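DNA helicase uvsW (Enterobacteria phage T4, PDB 1RIF) couples ATP hydrolysis to 3'-5' translocation and unwinding of duplex DNA, driving branch migration of Holliday junctions in recombination-dependent repair during phage infection. Local coordinates at residues E87-S92 and E154-K159; D97-K102 and Q145-R150. The protein carries 1 engineered substitution. All coordinates share one frame; numbering follows the deposited sequence.

Interaction 1. Residues E87-S92 and E154-K159; sequences EKEELS and ENYEGK
Glu89 and Tyr156 meet where the linker between strand 79-81 and helix 93-101 passes the C-terminal end of helix 141-155, on the helicase ATP-binding domain with its parallel P-loop NTPase sheet; the chain is the N-terminal portion of UvsW, holding its N-terminal domain and this one. Tyr156 is the first residue to leave helical geometry, and its ring reaches out from the helix end to the linker, the two side chains coming from opposite directions. The contact lies entirely at their polar ends. Glu89 OE2 sits 2.6 Å from Tyr156 OH, beyond the hydroxyl edge of the ring and close to the ring plane, while OE1 of the same carboxylate is 3.2 Å from Tyr156 OH. The carboxylate and ring planes are turned 55° against each other. A bend at chi2 of Glu89 (-68°) folds its chain, and the carboxylate at its end meets the hydroxyl.

Both oxygens of this buried carboxylate have further partners: Arg129 NH2 forms a salt bridge to OE2, and Tyr151 OH hydrogen-bonds to OE1. The neighbouring arginine charge would be expected to stabilise the ionised form of Glu89. The ring of Tyr156 lies nearly parallel to that of Tyr152, in the last turn of the helix, and touches Arg129 and Met253. On the linker side, Glu89 is tied through its backbone to Val127, and Leu91 rests on Phe123, both in helix 116-128. The linker thus runs along helix 116-128, while past Tyr156 the chain turns through Gly158 into strand 159-163 of the parallel sheet.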
loop_
_atom_site.group_PDB
_atom_site.type_symbol
_atom_site.label_atom_id
_atom_site.label_comp_id
_atom_site.label_asym_id
_atom_site.label_seq_id
_atom_site.Cartn_x
_atom_site.Cartn_y
_atom_site.Cartn_z
ATOM N N GLU A 87 12.301 9.700 4.184
ATOM C CA GLU A 87 13.171 9.361 3.071
ATOM C C GLU A 87 12.414 9.126 1.760
ATOM O O GLU A 87 11.394 8.436 1.723
ATOM C CB GLU A 87 13.973 8.128 3.439
ATOM C CG GLU A 87 15.004 7.738 2.431
ATOM C CD GLU A 87 15.764 6.501 2.851
ATOM O OE1 GLU A 87 16.512 6.571 3.856
ATOM O OE2 GLU A 87 15.600 5.457 2.176
ATOM N N LYS A 88 12.927 9.712 0.683
ATOM C CA LYS A 88 12.329 9.596 -0.638
ATOM C C LYS A 88 13.281 8.850 -1.573
ATOM O O LYS A 88 14.470 8.726 -1.288
ATOM C CB LYS A 88 12.066 10.988 -1.211
ATOM C CG LYS A 88 11.293 11.922 -0.309
ATOM C CD LYS A 88 9.824 11.576 -0.283
ATOM C CE LYS A 88 9.047 12.532 0.604
ATOM N NZ LYS A 88 7.581 12.298 0.534
ATOM N N GLU A 89 12.755 8.346 -2.685
ATOM C CA GLU A 89 13.582 7.645 -3.666
ATOM C C GLU A 89 14.482 8.659 -4.344
ATOM O O GLU A 89 14.034 9.744 -4.717
ATOM C CB GLU A 89 12.719 6.981 -4.743
ATOM C CG GLU A 89 12.298 5.573 -4.416
ATOM C CD GLU A 89 13.458 4.614 -4.421
ATOM O OE1 GLU A 89 13.940 4.239 -5.508
ATOM O OE2 GLU A 89 13.895 4.242 -3.321
ATOM N N GLU A 90 15.754 8.322 -4.499
ATOM C CA GLU A 90 16.654 9.243 -5.166
ATOM C C GLU A 90 16.492 8.968 -6.642
ATOM O O GLU A 90 17.236 8.194 -7.243
ATOM C CB GLU A 90 18.096 9.025 -4.711
ATOM C CG GLU A 90 18.378 9.593 -3.331
ATOM C CD GLU A 90 19.830 9.446 -2.937
ATOM O OE1 GLU A 90 20.224 9.995 -1.881
ATOM O OE2 GLU A 90 20.576 8.775 -3.686
ATOM N N LEU A 91 15.476 9.598 -7.210
ATOM C CA LEU A 91 15.160 9.440 -8.613
ATOM C C LEU A 91 14.738 10.813 -9.106
ATOM O O LEU A 91 13.740 11.360 -8.647
ATOM C CB LEU A 91 14.019 8.418 -8.755
ATOM C CG LEU A 91 13.598 7.760 -10.081
ATOM C CD1 LEU A 91 12.655 8.668 -10.805
ATOM C CD2 LEU A 91 14.814 7.417 -10.931
ATOM N N SER A 92 15.526 11.386 -10.009
ATOM C CA SER A 92 15.208 12.691 -10.569
ATOM C C SER A 92 14.232 12.459 -11.706
ATOM O O SER A 92 14.201 11.377 -12.286
ATOM C CB SER A 92 16.469 13.366 -11.112
ATOM O OG SER A 92 17.010 12.645 -12.207
ATOM N N GLU A 154 13.907 -4.126 -11.081
ATOM C CA GLU A 154 15.258 -3.774 -11.496
ATOM C C GLU A 154 16.156 -3.195 -10.405
ATOM O O GLU A 154 17.378 -3.328 -10.468
ATOM C CB GLU A 154 15.200 -2.776 -12.651
ATOM C CG GLU A 154 14.414 -3.246 -13.846
ATOM C CD GLU A 154 14.583 -2.319 -15.034
ATOM O OE1 GLU A 154 15.106 -1.199 -14.842
ATOM O OE2 GLU A 154 14.182 -2.708 -16.153
ATOM N N ASN A 155 15.560 -2.563 -9.404
ATOM C CA ASN A 155 16.335 -1.921 -8.352
ATOM C C ASN A 155 16.404 -2.570 -6.966
ATOM O O ASN A 155 17.207 -2.147 -6.133
ATOM C CB ASN A 155 15.850 -0.477 -8.210
ATOM C CG ASN A 155 16.162 0.355 -9.436
ATOM O OD1 ASN A 155 17.302 0.773 -9.636
ATOM N ND2 ASN A 155 15.158 0.580 -10.275
ATOM N N TYR A 156 15.571 -3.579 -6.711
ATOM C CA TYR A 156 15.562 -4.250 -5.413
ATOM C C TYR A 156 15.401 -5.758 -5.526
ATOM O O TYR A 156 14.904 -6.263 -6.525
ATOM C CB TYR A 156 14.448 -3.692 -4.527
ATOM C CG TYR A 156 14.575 -2.214 -4.256
ATOM C CD1 TYR A 156 14.165 -1.274 -5.203
ATOM C CD2 TYR A 156 15.106 -1.749 -3.055
ATOM C CE1 TYR A 156 14.278 0.081 -4.962
ATOM C CE2 TYR A 156 15.224 -0.388 -2.807
ATOM C CZ TYR A 156 14.807 0.517 -3.765
ATOM O OH TYR A 156 14.918 1.866 -3.530
ATOM N N GLU A 157 15.807 -6.469 -4.478
ATOM C CA GLU A 157 15.736 -7.920 -4.468
ATOM C C GLU A 157 14.473 -8.585 -3.936
ATOM O O GLU A 157 14.269 -9.780 -4.156
ATOM C CB GLU A 157 16.912 -8.490 -3.696
ATOM C CG GLU A 157 18.231 -8.427 -4.410
ATOM C CD GLU A 157 19.234 -9.322 -3.738
ATOM O OE1 GLU A 157 19.349 -9.235 -2.494
ATOM O OE2 GLU A 157 19.897 -10.112 -4.441
ATOM N N GLY A 158 13.627 -7.859 -3.224
ATOM C CA GLY A 158 12.424 -8.510 -2.721
ATOM C C GLY A 158 11.419 -8.946 -3.784
ATOM O O GLY A 158 11.749 -9.105 -4.964
ATOM N N LYS A 159 10.179 -9.152 -3.357
ATOM C CA LYS A 159 9.111 -9.542 -4.265
ATOM C C LYS A 159 8.057 -8.450 -4.306
ATOM O O LYS A 159 8.074 -7.523 -3.488
ATOM C CB LYS A 159 8.465 -10.847 -3.817
ATOM C CG LYS A 159 9.288 -12.079 -4.121
ATOM C CD LYS A 159 8.500 -13.319 -3.774
ATOM C CE LYS A 159 9.240 -14.581 -4.167
ATOM N NZ LYS A 159 8.445 -15.775 -3.768
#

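Interaction 2. Residues D97-K102 and Q145-R150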
loop_
_atom_site.group_PDB
_atom_site.type_symbol
_atom_site.label_atom_id
_atom_site.label_comp_id
_atom_site.label_asym_id
_atom_site.label_seq_id
_atom_site.Cartn_x
_atom_site.Cartn_y
_atom_site.Cartn_z
ATOM N N ASP A 97 12.711 9.695 -16.688
ATOM C CA ASP A 97 12.370 9.728 -18.099
ATOM C C ASP A 97 13.374 8.931 -18.913
ATOM O O ASP A 97 12.995 8.260 -19.875
ATOM C CB ASP A 97 12.268 11.168 -18.596
ATOM C CG ASP A 97 11.095 11.913 -17.979
ATOM O OD1 ASP A 97 10.015 11.302 -17.784
ATOM O OD2 ASP A 97 11.252 13.119 -17.699
ATOM N N GLU A 98 14.646 8.993 -18.520
ATOM C CA GLU A 98 15.697 8.228 -19.193
ATOM C C GLU A 98 15.368 6.737 -19.061
ATOM O O GLU A 98 15.437 5.981 -20.033
ATOM C CB GLU A 98 17.051 8.504 -18.543
ATOM C CG GLU A 98 18.035 9.250 -19.426
ATOM C CD GLU A 98 19.012 10.102 -18.607
ATOM O OE1 GLU A 98 19.730 9.538 -17.744
ATOM O OE2 GLU A 98 19.055 11.339 -18.827
ATOM N N TRP A 99 15.012 6.325 -17.847
ATOM C CA TRP A 99 14.655 4.938 -17.581
ATOM C C TRP A 99 13.465 4.514 -18.445
ATOM O O TRP A 99 13.466 3.429 -19.027
ATOM C CB TRP A 99 14.308 4.764 -16.106
ATOM C CG TRP A 99 13.804 3.394 -15.751
ATOM C CD1 TRP A 99 14.537 2.250 -15.641
ATOM C CD2 TRP A 99 12.447 3.033 -15.463
ATOM N NE1 TRP A 99 13.721 1.192 -15.301
ATOM C CE2 TRP A 99 12.433 1.646 -15.186
ATOM C CE3 TRP A 99 11.237 3.747 -15.414
ATOM C CZ2 TRP A 99 11.256 0.957 -14.864
ATOM C CZ3 TRP A 99 10.068 3.060 -15.094
ATOM C CH2 TRP A 99 10.087 1.679 -14.823
ATOM N N LEU A 100 12.454 5.374 -18.528
ATOM C CA LEU A 100 11.264 5.080 -19.322
ATOM C C LEU A 100 11.548 4.924 -20.811
ATOM O O LEU A 100 10.901 4.133 -21.494
ATOM C CB LEU A 100 10.218 6.184 -19.155
ATOM C CG LEU A 100 9.305 6.204 -17.928
ATOM C CD1 LEU A 100 8.422 7.443 -18.006
ATOM C CD2 LEU A 100 8.457 4.923 -17.870
ATOM N N SER A 101 12.509 5.685 -21.320
ATOM C CA SER A 101 12.823 5.631 -22.739
ATOM C C SER A 101 13.563 4.372 -23.166
ATOM O O SER A 101 13.680 4.110 -24.354
ATOM C CB SER A 101 13.615 6.873 -23.159
ATOM O OG SER A 101 14.866 6.924 -22.499
ATOM N N LYS A 102 14.055 3.587 -22.214
ATOM C CA LYS A 102 14.765 2.355 -22.559
ATOM C C LYS A 102 13.811 1.161 -22.605
ATOM O O LYS A 102 14.173 0.070 -23.047
ATOM C CB LYS A 102 15.899 2.087 -21.558
ATOM C CG LYS A 102 15.469 1.592 -20.184
ATOM C CD LYS A 102 15.547 0.081 -20.100
ATOM C CE LYS A 102 15.169 -0.431 -18.713
ATOM N NZ LYS A 102 16.151 -0.029 -17.677
ATOM N N GLN A 145 0.729 0.043 -12.825
ATOM C CA GLN A 145 1.149 -1.012 -11.915
ATOM C C GLN A 145 2.343 -1.798 -12.478
ATOM O O GLN A 145 3.268 -2.149 -11.744
ATOM C CB GLN A 145 -0.039 -1.937 -11.629
ATOM C CG GLN A 145 -1.047 -1.318 -10.670
ATOM C CD GLN A 145 -2.328 -2.120 -10.550
ATOM O OE1 GLN A 145 -3.165 -2.098 -11.448
ATOM N NE2 GLN A 145 -2.483 -2.841 -9.446
ATOM N N ALA A 146 2.323 -2.065 -13.782
ATOM C CA ALA A 146 3.420 -2.788 -14.441
ATOM C C ALA A 146 4.718 -1.986 -14.369
ATOM O O ALA A 146 5.781 -2.541 -14.111
ATOM C CB ALA A 146 3.072 -3.068 -15.903
ATOM N N LEU A 147 4.631 -0.679 -14.595
ATOM C CA LEU A 147 5.821 0.169 -14.549
ATOM C C LEU A 147 6.399 0.243 -13.138
ATOM O O LEU A 147 7.614 0.201 -12.949
ATOM C CB LEU A 147 5.491 1.568 -15.078
ATOM C CG LEU A 147 5.259 1.561 -16.590
ATOM C CD1 LEU A 147 4.859 2.938 -17.091
ATOM C CD2 LEU A 147 6.544 1.105 -17.259
ATOM N N LEU A 148 5.517 0.352 -12.150
ATOM C CA LEU A 148 5.921 0.399 -10.753
ATOM C C LEU A 148 6.633 -0.907 -10.362
ATOM O O LEU A 148 7.672 -0.869 -9.708
ATOM C CB LEU A 148 4.688 0.620 -9.869
ATOM C CG LEU A 148 4.148 2.046 -9.842
ATOM C CD1 LEU A 148 2.751 2.024 -9.255
ATOM C CD2 LEU A 148 5.071 2.943 -9.032
ATOM N N ALA A 149 6.079 -2.051 -10.767
ATOM C CA ALA A 149 6.692 -3.349 -10.461
ATOM C C ALA A 149 8.028 -3.539 -11.210
ATOM O O ALA A 149 8.993 -4.052 -10.642
ATOM C CB ALA A 149 5.719 -4.482 -10.794
ATOM N N ARG A 150 8.075 -3.123 -12.479
ATOM C CA ARG A 150 9.292 -3.194 -13.304
ATOM C C ARG A 150 10.422 -2.425 -12.610
ATOM O O ARG A 150 11.540 -2.918 -12.468
ATOM C CB ARG A 150 9.058 -2.512 -14.654
ATOM C CG ARG A 150 9.720 -3.149 -15.864
ATOM C CD ARG A 150 11.144 -3.624 -15.662
ATOM N NE ARG A 150 11.248 -4.968 -16.225
ATOM C CZ ARG A 150 12.316 -5.472 -16.835
ATOM N NH1 ARG A 150 13.419 -4.757 -16.980
ATOM N NH2 ARG A 150 12.260 -6.703 -17.324
#
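Trp99 and Leu147 bring helix 93-101 against the outer side of helix 141-155, the helix that follows the predicted ATP-binding loop in this P-loop NTPase fold. The two short helical segments cross at 104° with their axes 12.4 Å apart, a wide spacing bridged by large side chains.

The apolar part of the contact has two branches. Trp99 CH2 lies 4.3 Å from Leu147 CD2, and Leu100 CD2 meets Leu147 CD1 at 4.2 Å, the two leucine side chains running at about a right angle. Leu147 is thereby touched through both methyls, and its packing continues onto Val122 of helix 116-128 and onto Leu103 and Leu182.

Beside this apolar patch, polar groups from both segments gather on Glu154, one turn beyond Arg150 on helix 141-155. Glu154 OE1 probably accepts a hydrogen bond from Trp99 NE1 and pairs with Lys102 NZ, while OE2 forms a salt bridge with Arg150 NH1; this shared carboxylate probably offsets the like charges of Lys102 and Arg150.

The indole extends to helix 141-155 because Trp99 chi1 (175°) swings CG away from the backbone N. The ring edge touches Arg150 CB, 4.1 Å from Trp99 CZ2. Leu147 O lies 3.4 Å from Trp99 CH2, near the ring plane.

How the interactions relate
Interactions 1 and 2 bring consecutive parts of one chain stretch, the linker and then helix 93-101, up to helix 141-155, interaction 1 just past its C-terminal end and interaction 2 along its side; their centres lie 12 Å apart. Both are partly buried, but interaction 2 covers more surface, 183 against 72 Å², and works mainly through apolar side chains along the helix flank. Interaction 1 is a small polar meeting around a buried carboxylate. Along the chain, 97-102 with 145-150 is nested inside the loop closed by 87-92 with 154-159. Glu154, at the start of the 154-159 segment, is the residue through which the two sites touch.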